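Local structure of YjbQ family protein (Sulfolobus tokodaii, 1VE0) at residues 20-25 and 112-117; 43-48 and 121-126; 32-37 and 100-105. The protein is of unknown function but binds zinc, belongs to the YjbQ (UPF0047) family and is found as an assembly of three copies. All coordinates share one frame; numbering follows the deposited sequence.

Three contacts in one small chain illustrate how distant segments close a fold. From the N terminus, residues 20-25 come first; contact 1 closes the longest of the three loops, bringing the start of helix 22-28 onto strand 113-118. Nested inside it is contact 3, which pairs strand 35-41 with strand 96-102 within the five-stranded sheet, its centre about 19 Å from that of the chain. Contact 2 crosses both, because 43-48 lies within their loops while 121-126 lies beyond them; it links the start of strand 46-51 to strand 124-133 and so ties the three-stranded sheet to the larger one. Contacts 1 and 2 touch directly where strands 113-118 and 46-51 run as neighbours.

Contact 1: residues 20-25 and 112-117; sequences DITEQV and QRIILL
Asp20 and Ile115 form an antiparallel non-hydrogen-bonded pair, their CA atoms 4.6 Å apart, and Ile21 N then bonds to Ile114 O before the chain leaves the sheet, with Ile21 as N-cap of helix 22-28. Side chains take over where the edge strand ends. Thr22 OG1, turned beside its own backbone N (chi1 -46°), accepts from Ile114 N at 2.9 Å and so continues the ladder in place of a carbonyl. The same hydroxyl donates to Asp20 OD1 at 2.6 Å. Thr22 N also reaches that oxygen, closing an Asx turn, so two donors grip OD1 from within the segment.

The other oxygen, OD2, meets Arg113. Its syn lone pair receives NE at 2.8 Å in an almost straight bond lying in the guanidinium plane. The carboxylate plane stands 74° from that of the guanidinium; NE carries the salt bridge and NH1 adds only a weak bond. Bends at chi2 and chi3 fold Arg113 back across Thr22, whose OG1 sits over one guanidinium face, and a weaker salt bridge joins NH1 to Glu23 OE1 at the edge.

On the buried side, Ile114 divides its branches: CG2 packs on Ile21 CG1 at 3.6 Å, while CD1 meets Val25 CG1 at the same distance. Ile50 of strand 46-51 also touches Ile114. The helix start is thus held by an apolar grip within and charge pairing without; Arg113, about 6 Å from the side chain of Glu52 (a zinc ligand of this protein, without zinc in this chain), probably has its charge largely balanced by Asp20 and Glu23.

Contact 2: residues 43-48 and 121-126; sequences HTTCAI and GPRTRT. With SO4 (sulfate ion), chain B.
His43 and Arg125 make the tightly packed half of this contact. The imidazole NE2 accepts from Thr126 N at 2.9 Å, in the ring plane, while Arg125 CD lies over the ring face, 3.9 Å from its centroid, in a CH-pi contact. The Arg125 guanidinium is layered between Cys46 SG on one face and the Arg123 guanidinium on the other. With OG1 set between its backbone N and carbonyl carbon (chi1 50°), Thr45 presents the hydroxyl to both Arg125 NH1, at 2.7 Å, and sulfate O2. Beyond the contact Arg125 NE forms a salt bridge with Glu118, so several partners fix its rotation.

Arg123 belongs to the looser, partly exposed side: it touches little of 43-48, and its guanidinium pairs with Asp120 and grips a bound sulfate. Its NH1 meets sulfate O3 at 2.9 Å and NH2 shares that oxygen. His43 ND1 donates to O1 at 3.1 Å, and Arg125 NH2 reaches O2, as do the backbone N atoms of Thr44 and Thr45.

Though the sulfate probably came from the crystallisation liquor, so many donors, with the Thr45 side chain about 5 Å from a bound zinc ion, are consistent with a phosphate-like anion pocket beside the metal.

Contact 3: residues 32-37 and 100-105; sequences INNGIA and PIIEGK
Ile101 is the apolar centre: its CD1 lies 3.7 Å from Ile32 CG2, with the two side chains crossing at about a right angle, and also rests on Ala37 CB. Ile29 and Ser131 also touch the Ile101 side chain. On the other face of the sheet Ile36 CD1 approaches Pro100 CB at 4.1 Å.

Around these side chains the strands pair. Gly35 and Ile101 are an antiparallel hydrogen-bonded pair, with Gly35 N to Ile101 O at 3.0 Å and the return bond from Ile101 N to Gly35 O. The backbone angles of Gly35 would jam a CB against the preceding carbonyl, which calls for glycine. Just before it, Asn33 and Asn34 both face Glu134 in a classic beta bulge.

Asn34 begins the polar edge. With CG anti to the backbone N (chi1 178°), its amide lies alongside Ile102, ND2 meeting CD1 at 3.5 Å, and gives Ile101 O a second donor at 3.2 Å, with the bond lying in both the amide and the carbonyl plane. Lys130 of the second subunit also bonds to that oxygen. With a leucine here the ND2 donor is gone, and Ile101 O would probably be held less firmly.

Outermost, the type I' turn from Ile102 to Lys105 offers Gly104 N to Asn33 O at 2.8 Å. One water donates to Ile32 O; a second accepts from Glu103 N. The antiparallel pairing of 35-41 with 96-102 thus passes from an apolar interior to a hydrated turn, and the carbonyl oxygen of Ile101, through Lys130 of the second subunit, takes part in the subunit interface.

Contact 1: residues 20-25 and 112-117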
ATOM      1  N   ASP A  20      -3.147  -0.733 -18.430  1.00 19.36           N
ATOM      2  CA  ASP A  20      -3.717   0.531 -17.972  1.00 20.38           C
ATOM      3  C   ASP A  20      -5.229   0.301 -17.873  1.00 19.61           C
ATOM      4  O   ASP A  20      -5.893   0.110 -18.889  1.00 19.40           O
ATOM      5  CB  ASP A  20      -3.416   1.636 -18.990  1.00 20.96           C
ATOM      6  CG  ASP A  20      -3.845   3.013 -18.509  1.00 23.28           C
ATOM      7  OD1 ASP A  20      -4.778   3.103 -17.688  1.00 21.47           O
ATOM      8  OD2 ASP A  20      -3.254   4.013 -18.970  1.00 21.73           O
ATOM      9  N   ILE A  21      -5.773   0.312 -16.658  1.00 18.10           N
ATOM     10  CA  ILE A  21      -7.199   0.067 -16.476  1.00 18.41           C
ATOM     11  C   ILE A  21      -7.984   1.306 -16.071  1.00 19.92           C
ATOM     12  O   ILE A  21      -9.126   1.209 -15.641  1.00 17.89           O
ATOM     13  CB  ILE A  21      -7.444  -1.048 -15.416  1.00 18.85           C
ATOM     14  CG1 ILE A  21      -6.760  -0.680 -14.088  1.00 20.33           C
ATOM     15  CG2 ILE A  21      -6.891  -2.371 -15.929  1.00 16.55           C
ATOM     16  CD1 ILE A  21      -7.091  -1.636 -12.939  1.00 20.43           C
ATOM     17  N   THR A  22      -7.369   2.474 -16.226  1.00 20.47           N
ATOM     18  CA  THR A  22      -8.008   3.732 -15.848  1.00 20.51           C
ATOM     19  C   THR A  22      -9.413   3.938 -16.422  1.00 21.22           C
ATOM     20  O   THR A  22     -10.336   4.311 -15.699  1.00 18.49           O
ATOM     21  CB  THR A  22      -7.152   4.930 -16.278  1.00 20.62           C
ATOM     22  OG1 THR A  22      -5.781   4.695 -15.925  1.00 18.80           O
ATOM     23  CG2 THR A  22      -7.637   6.198 -15.587  1.00 21.76           C
ATOM     24  N   GLU A  23      -9.581   3.707 -17.718  1.00 22.84           N
ATOM     25  CA  GLU A  23     -10.894   3.906 -18.336  1.00 24.05           C
ATOM     26  C   GLU A  23     -11.978   3.027 -17.714  1.00 22.95           C
ATOM     27  O   GLU A  23     -13.099   3.496 -17.460  1.00 22.93           O
ATOM     28  CB  GLU A  23     -10.820   3.654 -19.850  1.00 27.43           C
ATOM     29  CG  GLU A  23      -9.764   4.488 -20.562  1.00 35.58           C
ATOM     30  CD  GLU A  23      -9.978   5.990 -20.385  1.00 41.95           C
ATOM     31  OE1 GLU A  23      -9.011   6.766 -20.586  1.00 44.66           O
ATOM     32  OE2 GLU A  23     -11.117   6.398 -20.056  1.00 43.97           O
ATOM     33  N   GLN A  24     -11.656   1.759 -17.468  1.00 21.24           N
ATOM     34  CA  GLN A  24     -12.626   0.846 -16.871  1.00 22.06           C
ATOM     35  C   GLN A  24     -12.962   1.288 -15.456  1.00 21.79           C
ATOM     36  O   GLN A  24     -14.103   1.144 -15.010  1.00 20.76           O
ATOM     37  CB  GLN A  24     -12.098  -0.596 -16.841  1.00 22.73           C
ATOM     38  CG  GLN A  24     -11.789  -1.190 -18.216  1.00 25.71           C
ATOM     39  CD  GLN A  24     -10.323  -1.041 -18.601  1.00 29.72           C
ATOM     40  OE1 GLN A  24      -9.773   0.067 -18.620  1.00 29.64           O
ATOM     41  NE2 GLN A  24      -9.683  -2.160 -18.910  1.00 30.61           N
ATOM     42  N   VAL A  25     -11.978   1.822 -14.738  1.00 20.69           N
ATOM     43  CA  VAL A  25     -12.266   2.286 -13.389  1.00 18.76           C
ATOM     44  C   VAL A  25     -13.143   3.543 -13.426  1.00 20.39           C
ATOM     45  O   VAL A  25     -14.021   3.706 -12.575  1.00 18.98           O
ATOM     46  CB  VAL A  25     -10.977   2.589 -12.570  1.00 17.50           C
ATOM     47  CG1 VAL A  25     -11.361   3.171 -11.213  1.00 15.14           C
ATOM     48  CG2 VAL A  25     -10.186   1.305 -12.339  1.00 14.12           C
ATOM     49  N   GLN A 112      -0.736  10.319 -13.683  1.00 21.50           N
ATOM     50  CA  GLN A 112      -1.287   9.138 -13.016  1.00 19.95           C
ATOM     51  C   GLN A 112      -2.309   8.324 -13.785  1.00 19.05           C
ATOM     52  O   GLN A 112      -3.292   8.849 -14.318  1.00 18.02           O
ATOM     53  CB  GLN A 112      -1.927   9.495 -11.670  1.00 20.78           C
ATOM     54  CG  GLN A 112      -0.979   9.887 -10.574  1.00 19.62           C
ATOM     55  CD  GLN A 112      -1.709  10.075  -9.269  1.00 20.49           C
ATOM     56  OE1 GLN A 112      -2.766  10.719  -9.223  1.00 21.37           O
ATOM     57  NE2 GLN A 112      -1.160   9.516  -8.191  1.00 20.32           N
ATOM     58  N   ARG A 113      -2.079   7.021 -13.800  1.00 17.43           N
ATOM     59  CA  ARG A 113      -2.979   6.080 -14.440  1.00 18.86           C
ATOM     60  C   ARG A 113      -3.096   4.913 -13.452  1.00 17.11           C
ATOM     61  O   ARG A 113      -2.216   4.694 -12.629  1.00 18.84           O
ATOM     62  CB  ARG A 113      -2.397   5.589 -15.768  1.00 18.59           C
ATOM     63  CG  ARG A 113      -2.125   6.719 -16.791  1.00 17.87           C
ATOM     64  CD  ARG A 113      -3.401   7.394 -17.253  1.00 19.26           C
ATOM     65  NE  ARG A 113      -4.197   6.528 -18.117  1.00 22.35           N
ATOM     66  CZ  ARG A 113      -5.332   6.896 -18.710  1.00 25.54           C
ATOM     67  NH1 ARG A 113      -5.987   6.035 -19.478  1.00 25.36           N
ATOM     68  NH2 ARG A 113      -5.819   8.124 -18.540  1.00 26.01           N
ATOM     69  N   ILE A 114      -4.199   4.193 -13.518  1.00 18.51           N
ATOM     70  CA  ILE A 114      -4.417   3.054 -12.642  1.00 17.13           C
ATOM     71  C   ILE A 114      -3.892   1.878 -13.451  1.00 17.46           C
ATOM     72  O   ILE A 114      -4.348   1.629 -14.558  1.00 18.18           O
ATOM     73  CB  ILE A 114      -5.906   2.905 -12.333  1.00 19.57           C
ATOM     74  CG1 ILE A 114      -6.400   4.203 -11.671  1.00 18.64           C
ATOM     75  CG2 ILE A 114      -6.133   1.691 -11.404  1.00 18.15           C
ATOM     76  CD1 ILE A 114      -7.892   4.249 -11.417  1.00 21.53           C
ATOM     77  N   ILE A 115      -2.918   1.169 -12.900  1.00 17.21           N
ATOM     78  CA  ILE A 115      -2.304   0.062 -13.620  1.00 17.88           C
ATOM     79  C   ILE A 115      -2.384  -1.294 -12.933  1.00 17.90           C
ATOM     80  O   ILE A 115      -2.125  -1.403 -11.732  1.00 16.63           O
ATOM     81  CB  ILE A 115      -0.809   0.388 -13.867  1.00 17.84           C
ATOM     82  CG1 ILE A 115      -0.697   1.658 -14.718  1.00 18.30           C
ATOM     83  CG2 ILE A 115      -0.110  -0.796 -14.520  1.00 17.78           C
ATOM     84  CD1 ILE A 115       0.654   2.328 -14.648  1.00 18.19           C
ATOM     85  N   LEU A 116      -2.743  -2.332 -13.692  1.00 17.63           N
ATOM     86  CA  LEU A 116      -2.760  -3.685 -13.126  1.00 17.72           C
ATOM     87  C   LEU A 116      -1.436  -4.345 -13.523  1.00 16.61           C
ATOM     88  O   LEU A 116      -1.070  -4.337 -14.689  1.00 16.26           O
ATOM     89  CB  LEU A 116      -3.931  -4.513 -13.675  1.00 20.05           C
ATOM     90  CG  LEU A 116      -3.850  -6.037 -13.451  1.00 22.23           C
ATOM     91  CD1 LEU A 116      -3.896  -6.363 -11.971  1.00 26.52           C
ATOM     92  CD2 LEU A 116      -5.003  -6.711 -14.161  1.00 26.36           C
ATOM     93  N   LEU A 117      -0.712  -4.895 -12.548  1.00 16.27           N
ATOM     94  CA  LEU A 117       0.560  -5.563 -12.813  1.00 19.22           C
ATOM     95  C   LEU A 117       0.327  -7.054 -12.614  1.00 19.12           C
ATOM     96  O   LEU A 117      -0.149  -7.484 -11.563  1.00 20.79           O
ATOM     97  CB  LEU A 117       1.672  -5.060 -11.868  1.00 16.52           C
ATOM     98  CG  LEU A 117       2.145  -3.596 -12.023  1.00 17.82           C
ATOM     99  CD1 LEU A 117       3.293  -3.333 -11.033  1.00 16.44           C
ATOM    100  CD2 LEU A 117       2.634  -3.335 -13.462  1.00 17.78           C
TER

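Contact 2: residues 43-48 and 121-126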
ATOM      1  N   HIS A  43      -7.212 -11.151  -6.027  1.00 22.06           N
ATOM      2  CA  HIS A  43      -6.188 -12.097  -6.472  1.00 20.67           C
ATOM      3  C   HIS A  43      -4.956 -11.978  -5.580  1.00 20.51           C
ATOM      4  O   HIS A  43      -4.769 -10.959  -4.918  1.00 19.21           O
ATOM      5  CB  HIS A  43      -5.787 -11.783  -7.910  1.00 21.76           C
ATOM      6  CG  HIS A  43      -6.900 -11.938  -8.891  1.00 23.74           C
ATOM      7  ND1 HIS A  43      -7.537 -13.141  -9.104  1.00 24.18           N
ATOM      8  CD2 HIS A  43      -7.472 -11.051  -9.742  1.00 24.68           C
ATOM      9  CE1 HIS A  43      -8.455 -12.991 -10.045  1.00 25.00           C
ATOM     10  NE2 HIS A  43      -8.436 -11.731 -10.448  1.00 25.82           N
ATOM     11  N   THR A  44      -4.107 -13.003  -5.581  1.00 17.73           N
ATOM     12  CA  THR A  44      -2.905 -12.972  -4.764  1.00 18.22           C
ATOM     13  C   THR A  44      -1.643 -12.915  -5.606  1.00 17.81           C
ATOM     14  O   THR A  44      -0.549 -12.823  -5.065  1.00 17.43           O
ATOM     15  CB  THR A  44      -2.795 -14.218  -3.850  1.00 18.19           C
ATOM     16  OG1 THR A  44      -2.708 -15.392  -4.663  1.00 21.59           O
ATOM     17  CG2 THR A  44      -3.998 -14.334  -2.933  1.00 16.70           C
ATOM     18  N   THR A  45      -1.775 -12.987  -6.928  1.00 19.84           N
ATOM     19  CA  THR A  45      -0.579 -12.964  -7.768  1.00 19.32           C
ATOM     20  C   THR A  45      -0.502 -11.847  -8.783  1.00 20.30           C
ATOM     21  O   THR A  45       0.270 -11.915  -9.739  1.00 20.00           O
ATOM     22  CB  THR A  45      -0.374 -14.300  -8.501  1.00 20.64           C
ATOM     23  OG1 THR A  45      -1.589 -14.668  -9.155  1.00 17.77           O
ATOM     24  CG2 THR A  45       0.054 -15.388  -7.514  1.00 21.19           C
ATOM     25  N   CYS A  46      -1.325 -10.830  -8.599  1.00 19.46           N
ATOM     26  CA  CYS A  46      -1.253  -9.653  -9.461  1.00 21.81           C
ATOM     27  C   CYS A  46      -1.471  -8.492  -8.485  1.00 20.06           C
ATOM     28  O   CYS A  46      -1.976  -8.710  -7.380  1.00 20.50           O
ATOM     29  CB  CYS A  46      -2.298  -9.707 -10.602  1.00 20.39           C
ATOM     30  SG  CYS A  46      -4.038  -9.686 -10.159  1.00 22.96           S
ATOM     31  N   ALA A  47      -1.045  -7.287  -8.850  1.00 20.05           N
ATOM     32  CA  ALA A  47      -1.195  -6.142  -7.965  1.00 18.46           C
ATOM     33  C   ALA A  47      -1.670  -4.892  -8.693  1.00 18.95           C
ATOM     34  O   ALA A  47      -1.734  -4.865  -9.928  1.00 16.65           O
ATOM     35  CB  ALA A  47       0.125  -5.862  -7.267  1.00 19.79           C
ATOM     36  N   ILE A  48      -2.008  -3.864  -7.913  1.00 15.77           N
ATOM     37  CA  ILE A  48      -2.494  -2.590  -8.449  1.00 16.78           C
ATOM     38  C   ILE A  48      -1.552  -1.476  -8.001  1.00 16.32           C
ATOM     39  O   ILE A  48      -1.141  -1.436  -6.843  1.00 15.30           O
ATOM     40  CB  ILE A  48      -3.930  -2.237  -7.908  1.00 17.38           C
ATOM     41  CG1 ILE A  48      -4.970  -3.264  -8.389  1.00 17.34           C
ATOM     42  CG2 ILE A  48      -4.336  -0.830  -8.352  1.00 14.99           C
ATOM     43  CD1 ILE A  48      -5.200  -3.295  -9.904  1.00 14.33           C
ATOM     44  N   GLY A 121       0.527 -14.522 -15.311  1.00 23.30           N
ATOM     45  CA  GLY A 121      -0.408 -14.661 -16.419  1.00 23.28           C
ATOM     46  C   GLY A 121      -0.002 -15.775 -17.380  1.00 24.09           C
ATOM     47  O   GLY A 121       0.946 -16.498 -17.110  1.00 21.69           O
ATOM     48  N   PRO A 122      -0.713 -15.960 -18.500  1.00 26.14           N
ATOM     49  CA  PRO A 122      -1.886 -15.186 -18.925  1.00 27.37           C
ATOM     50  C   PRO A 122      -3.131 -15.637 -18.168  1.00 27.71           C
ATOM     51  O   PRO A 122      -3.313 -16.824 -17.925  1.00 28.42           O
ATOM     52  CB  PRO A 122      -1.970 -15.484 -20.419  1.00 27.92           C
ATOM     53  CG  PRO A 122      -1.443 -16.894 -20.502  1.00 27.77           C
ATOM     54  CD  PRO A 122      -0.255 -16.863 -19.574  1.00 26.65           C
ATOM     55  N   ARG A 123      -3.981 -14.686 -17.799  1.00 25.02           N
ATOM     56  CA  ARG A 123      -5.196 -14.993 -17.058  1.00 26.64           C
ATOM     57  C   ARG A 123      -6.256 -13.911 -17.198  1.00 25.91           C
ATOM     58  O   ARG A 123      -5.958 -12.780 -17.593  1.00 26.03           O
ATOM     59  CB  ARG A 123      -4.883 -15.137 -15.565  1.00 29.90           C
ATOM     60  CG  ARG A 123      -4.468 -16.519 -15.121  1.00 33.29           C
ATOM     61  CD  ARG A 123      -4.935 -16.751 -13.701  1.00 33.21           C
ATOM     62  NE  ARG A 123      -3.843 -16.721 -12.733  1.00 33.05           N
ATOM     63  CZ  ARG A 123      -4.021 -16.799 -11.421  1.00 30.08           C
ATOM     64  NH1 ARG A 123      -2.978 -16.777 -10.601  1.00 33.93           N
ATOM     65  NH2 ARG A 123      -5.244 -16.876 -10.931  1.00 27.73           N
ATOM     66  N   THR A 124      -7.495 -14.262 -16.874  1.00 26.33           N
ATOM     67  CA  THR A 124      -8.567 -13.280 -16.886  1.00 25.78           C
ATOM     68  C   THR A 124      -8.571 -12.820 -15.438  1.00 25.68           C
ATOM     69  O   THR A 124      -8.815 -13.612 -14.527  1.00 25.62           O
ATOM     70  CB  THR A 124      -9.935 -13.883 -17.244  1.00 27.90           C
ATOM     71  OG1 THR A 124      -9.956 -14.221 -18.636  1.00 30.69           O
ATOM     72  CG2 THR A 124     -11.047 -12.869 -16.970  1.00 27.59           C
ATOM     73  N   ARG A 125      -8.248 -11.550 -15.227  1.00 22.37           N
ATOM     74  CA  ARG A 125      -8.210 -11.000 -13.889  1.00 21.92           C
ATOM     75  C   ARG A 125      -9.433 -10.157 -13.628  1.00 22.22           C
ATOM     76  O   ARG A 125      -9.913  -9.436 -14.508  1.00 21.80           O
ATOM     77  CB  ARG A 125      -6.953 -10.148 -13.696  1.00 19.61           C
ATOM     78  CG  ARG A 125      -5.658 -10.927 -13.850  1.00 19.06           C
ATOM     79  CD  ARG A 125      -5.601 -12.086 -12.848  1.00 17.44           C
ATOM     80  NE  ARG A 125      -4.235 -12.569 -12.669  1.00 16.99           N
ATOM     81  CZ  ARG A 125      -3.836 -13.283 -11.621  1.00 19.55           C
ATOM     82  NH1 ARG A 125      -2.575 -13.683 -11.524  1.00 19.64           N
ATOM     83  NH2 ARG A 125      -4.704 -13.598 -10.665  1.00 20.76           N
ATOM     84  N   THR A 126      -9.935 -10.236 -12.408  1.00 20.14           N
ATOM     85  CA  THR A 126     -11.103  -9.455 -12.048  1.00 21.53           C
ATOM     86  C   THR A 126     -10.697  -8.293 -11.153  1.00 21.81           C
ATOM     87  O   THR A 126      -9.920  -8.469 -10.214  1.00 21.91           O
ATOM     88  CB  THR A 126     -12.118 -10.314 -11.295  1.00 22.63           C
ATOM     89  OG1 THR A 126     -12.547 -11.385 -12.143  1.00 22.31           O
ATOM     90  CG2 THR A 126     -13.327  -9.475 -10.882  1.00 23.56           C
TER
HETATM   91  S   SO4 B 135      -4.952 -15.782  -7.529  1.00 29.06           S
HETATM   92  O1  SO4 B 135      -6.323 -15.756  -8.085  1.00 27.49           O
HETATM   93  O2  SO4 B 135      -4.213 -14.601  -7.984  1.00 28.34           O
HETATM   94  O3  SO4 B 135      -4.274 -16.996  -8.011  1.00 29.69           O
HETATM   95  O4  SO4 B 135      -5.013 -15.773  -6.053  1.00 27.82           O

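Contact 3: residues 32-37 and 100-105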
ATOM      1  N   ILE A  32     -21.004   7.752  -7.726  1.00 26.57           N
ATOM      2  CA  ILE A  32     -20.363   8.519  -6.664  1.00 24.66           C
ATOM      3  C   ILE A  32     -19.861   9.848  -7.239  1.00 25.38           C
ATOM      4  O   ILE A  32     -19.198   9.877  -8.276  1.00 23.12           O
ATOM      5  CB  ILE A  32     -19.160   7.748  -6.065  1.00 24.59           C
ATOM      6  CG1 ILE A  32     -19.648   6.465  -5.375  1.00 26.18           C
ATOM      7  CG2 ILE A  32     -18.388   8.649  -5.109  1.00 21.77           C
ATOM      8  CD1 ILE A  32     -20.533   6.696  -4.159  1.00 28.17           C
ATOM      9  N   ASN A  33     -20.188  10.942  -6.559  1.00 25.82           N
ATOM     10  CA  ASN A  33     -19.790  12.277  -6.983  1.00 27.53           C
ATOM     11  C   ASN A  33     -18.525  12.788  -6.290  1.00 26.12           C
ATOM     12  O   ASN A  33     -17.665  13.402  -6.921  1.00 25.59           O
ATOM     13  CB  ASN A  33     -20.952  13.258  -6.737  1.00 32.05           C
ATOM     14  CG  ASN A  33     -20.508  14.710  -6.761  1.00 37.70           C
ATOM     15  OD1 ASN A  33     -20.030  15.247  -5.755  1.00 39.92           O
ATOM     16  ND2 ASN A  33     -20.649  15.350  -7.919  1.00 40.49           N
ATOM     17  N   ASN A  34     -18.418  12.536  -4.991  1.00 26.01           N
ATOM     18  CA  ASN A  34     -17.267  12.978  -4.211  1.00 24.93           C
ATOM     19  C   ASN A  34     -16.970  11.869  -3.215  1.00 24.91           C
ATOM     20  O   ASN A  34     -17.850  11.454  -2.460  1.00 23.86           O
ATOM     21  CB  ASN A  34     -17.614  14.272  -3.465  1.00 27.82           C
ATOM     22  CG  ASN A  34     -16.480  14.778  -2.573  1.00 29.84           C
ATOM     23  OD1 ASN A  34     -16.719  15.546  -1.639  1.00 33.69           O
ATOM     24  ND2 ASN A  34     -15.250  14.371  -2.864  1.00 30.94           N
ATOM     25  N   GLY A  35     -15.735  11.381  -3.210  1.00 22.71           N
ATOM     26  CA  GLY A  35     -15.415  10.316  -2.277  1.00 22.10           C
ATOM     27  C   GLY A  35     -14.139   9.575  -2.581  1.00 20.18           C
ATOM     28  O   GLY A  35     -13.174  10.164  -3.067  1.00 19.50           O
ATOM     29  N   ILE A  36     -14.143   8.271  -2.312  1.00 20.04           N
ATOM     30  CA  ILE A  36     -12.956   7.447  -2.517  1.00 18.09           C
ATOM     31  C   ILE A  36     -13.277   6.163  -3.279  1.00 17.41           C
ATOM     32  O   ILE A  36     -14.277   5.504  -3.019  1.00 17.48           O
ATOM     33  CB  ILE A  36     -12.320   7.057  -1.148  1.00 19.67           C
ATOM     34  CG1 ILE A  36     -11.747   8.300  -0.457  1.00 19.83           C
ATOM     35  CG2 ILE A  36     -11.232   6.011  -1.346  1.00 21.80           C
ATOM     36  CD1 ILE A  36     -10.592   8.938  -1.214  1.00 23.65           C
ATOM     37  N   ALA A  37     -12.423   5.844  -4.239  1.00 14.98           N
ATOM     38  CA  ALA A  37     -12.553   4.629  -5.018  1.00 16.48           C
ATOM     39  C   ALA A  37     -11.448   3.701  -4.543  1.00 15.88           C
ATOM     40  O   ALA A  37     -10.272   4.082  -4.524  1.00 17.05           O
ATOM     41  CB  ALA A  37     -12.367   4.929  -6.503  1.00 17.31           C
ATOM     42  N   PRO A 100      -8.964   9.244  -5.300  1.00 19.56           N
ATOM     43  CA  PRO A 100     -10.070  10.098  -4.867  1.00 19.83           C
ATOM     44  C   PRO A 100     -10.991  10.382  -6.044  1.00 21.42           C
ATOM     45  O   PRO A 100     -10.568  10.327  -7.196  1.00 18.91           O
ATOM     46  CB  PRO A 100      -9.370  11.355  -4.357  1.00 21.42           C
ATOM     47  CG  PRO A 100      -8.108  11.410  -5.218  1.00 22.41           C
ATOM     48  CD  PRO A 100      -7.675   9.958  -5.294  1.00 21.18           C
ATOM     49  N   ILE A 101     -12.249  10.669  -5.733  1.00 20.79           N
ATOM     50  CA  ILE A 101     -13.250  10.989  -6.730  1.00 23.97           C
ATOM     51  C   ILE A 101     -13.722  12.405  -6.408  1.00 24.93           C
ATOM     52  O   ILE A 101     -14.003  12.713  -5.253  1.00 26.93           O
ATOM     53  CB  ILE A 101     -14.473  10.044  -6.633  1.00 22.65           C
ATOM     54  CG1 ILE A 101     -14.036   8.592  -6.825  1.00 22.98           C
ATOM     55  CG2 ILE A 101     -15.506  10.433  -7.691  1.00 22.73           C
ATOM     56  CD1 ILE A 101     -15.155   7.583  -6.606  1.00 24.09           C
ATOM     57  N   ILE A 102     -13.798  13.261  -7.419  1.00 25.43           N
ATOM     58  CA  ILE A 102     -14.257  14.624  -7.202  1.00 26.93           C
ATOM     59  C   ILE A 102     -15.016  15.054  -8.459  1.00 26.95           C
ATOM     60  O   ILE A 102     -14.588  14.779  -9.578  1.00 25.17           O
ATOM     61  CB  ILE A 102     -13.053  15.571  -6.902  1.00 27.78           C
ATOM     62  CG1 ILE A 102     -13.554  16.942  -6.436  1.00 31.80           C
ATOM     63  CG2 ILE A 102     -12.178  15.731  -8.125  1.00 29.62           C
ATOM     64  CD1 ILE A 102     -14.299  16.908  -5.106  1.00 32.02           C
ATOM     65  N   GLU A 103     -16.172  15.676  -8.273  1.00 30.18           N
ATOM     66  CA  GLU A 103     -16.975  16.123  -9.413  1.00 32.46           C
ATOM     67  C   GLU A 103     -17.372  14.931 -10.276  1.00 31.59           C
ATOM     68  O   GLU A 103     -17.530  15.069 -11.486  1.00 33.15           O
ATOM     69  CB  GLU A 103     -16.167  17.112 -10.265  1.00 36.67           C
ATOM     70  CG  GLU A 103     -15.808  18.388  -9.545  1.00 42.70           C
ATOM     71  CD  GLU A 103     -17.041  19.180  -9.185  1.00 48.14           C
ATOM     72  OE1 GLU A 103     -17.751  19.621 -10.120  1.00 50.34           O
ATOM     73  OE2 GLU A 103     -17.311  19.349  -7.974  1.00 52.13           O
ATOM     74  N   GLY A 104     -17.512  13.762  -9.653  1.00 30.12           N
ATOM     75  CA  GLY A 104     -17.877  12.563 -10.386  1.00 26.99           C
ATOM     76  C   GLY A 104     -16.772  11.936 -11.227  1.00 26.57           C
ATOM     77  O   GLY A 104     -17.027  10.963 -11.946  1.00 27.36           O
ATOM     78  N   LYS A 105     -15.555  12.469 -11.141  1.00 24.50           N
ATOM     79  CA  LYS A 105     -14.419  11.953 -11.914  1.00 24.19           C
ATOM     80  C   LYS A 105     -13.226  11.509 -11.050  1.00 23.03           C
ATOM     81  O   LYS A 105     -13.059  11.962  -9.923  1.00 22.58           O
ATOM     82  CB  LYS A 105     -13.908  13.025 -12.887  1.00 25.87           C
ATOM     83  CG  LYS A 105     -14.999  13.734 -13.660  1.00 29.28           C
ATOM     84  CD  LYS A 105     -14.423  14.644 -14.738  1.00 34.97           C
ATOM     85  CE  LYS A 105     -13.720  15.852 -14.151  1.00 34.97           C
ATOM     86  NZ  LYS A 105     -13.114  16.704 -15.220  1.00 40.77           N
TER
HETATM   87  O   HOH W   1     -19.858   9.410 -10.857  1.00 36.69           O
HETATM   88  O   HOH W   2     -17.788  16.668  -6.000  1.00 36.55           O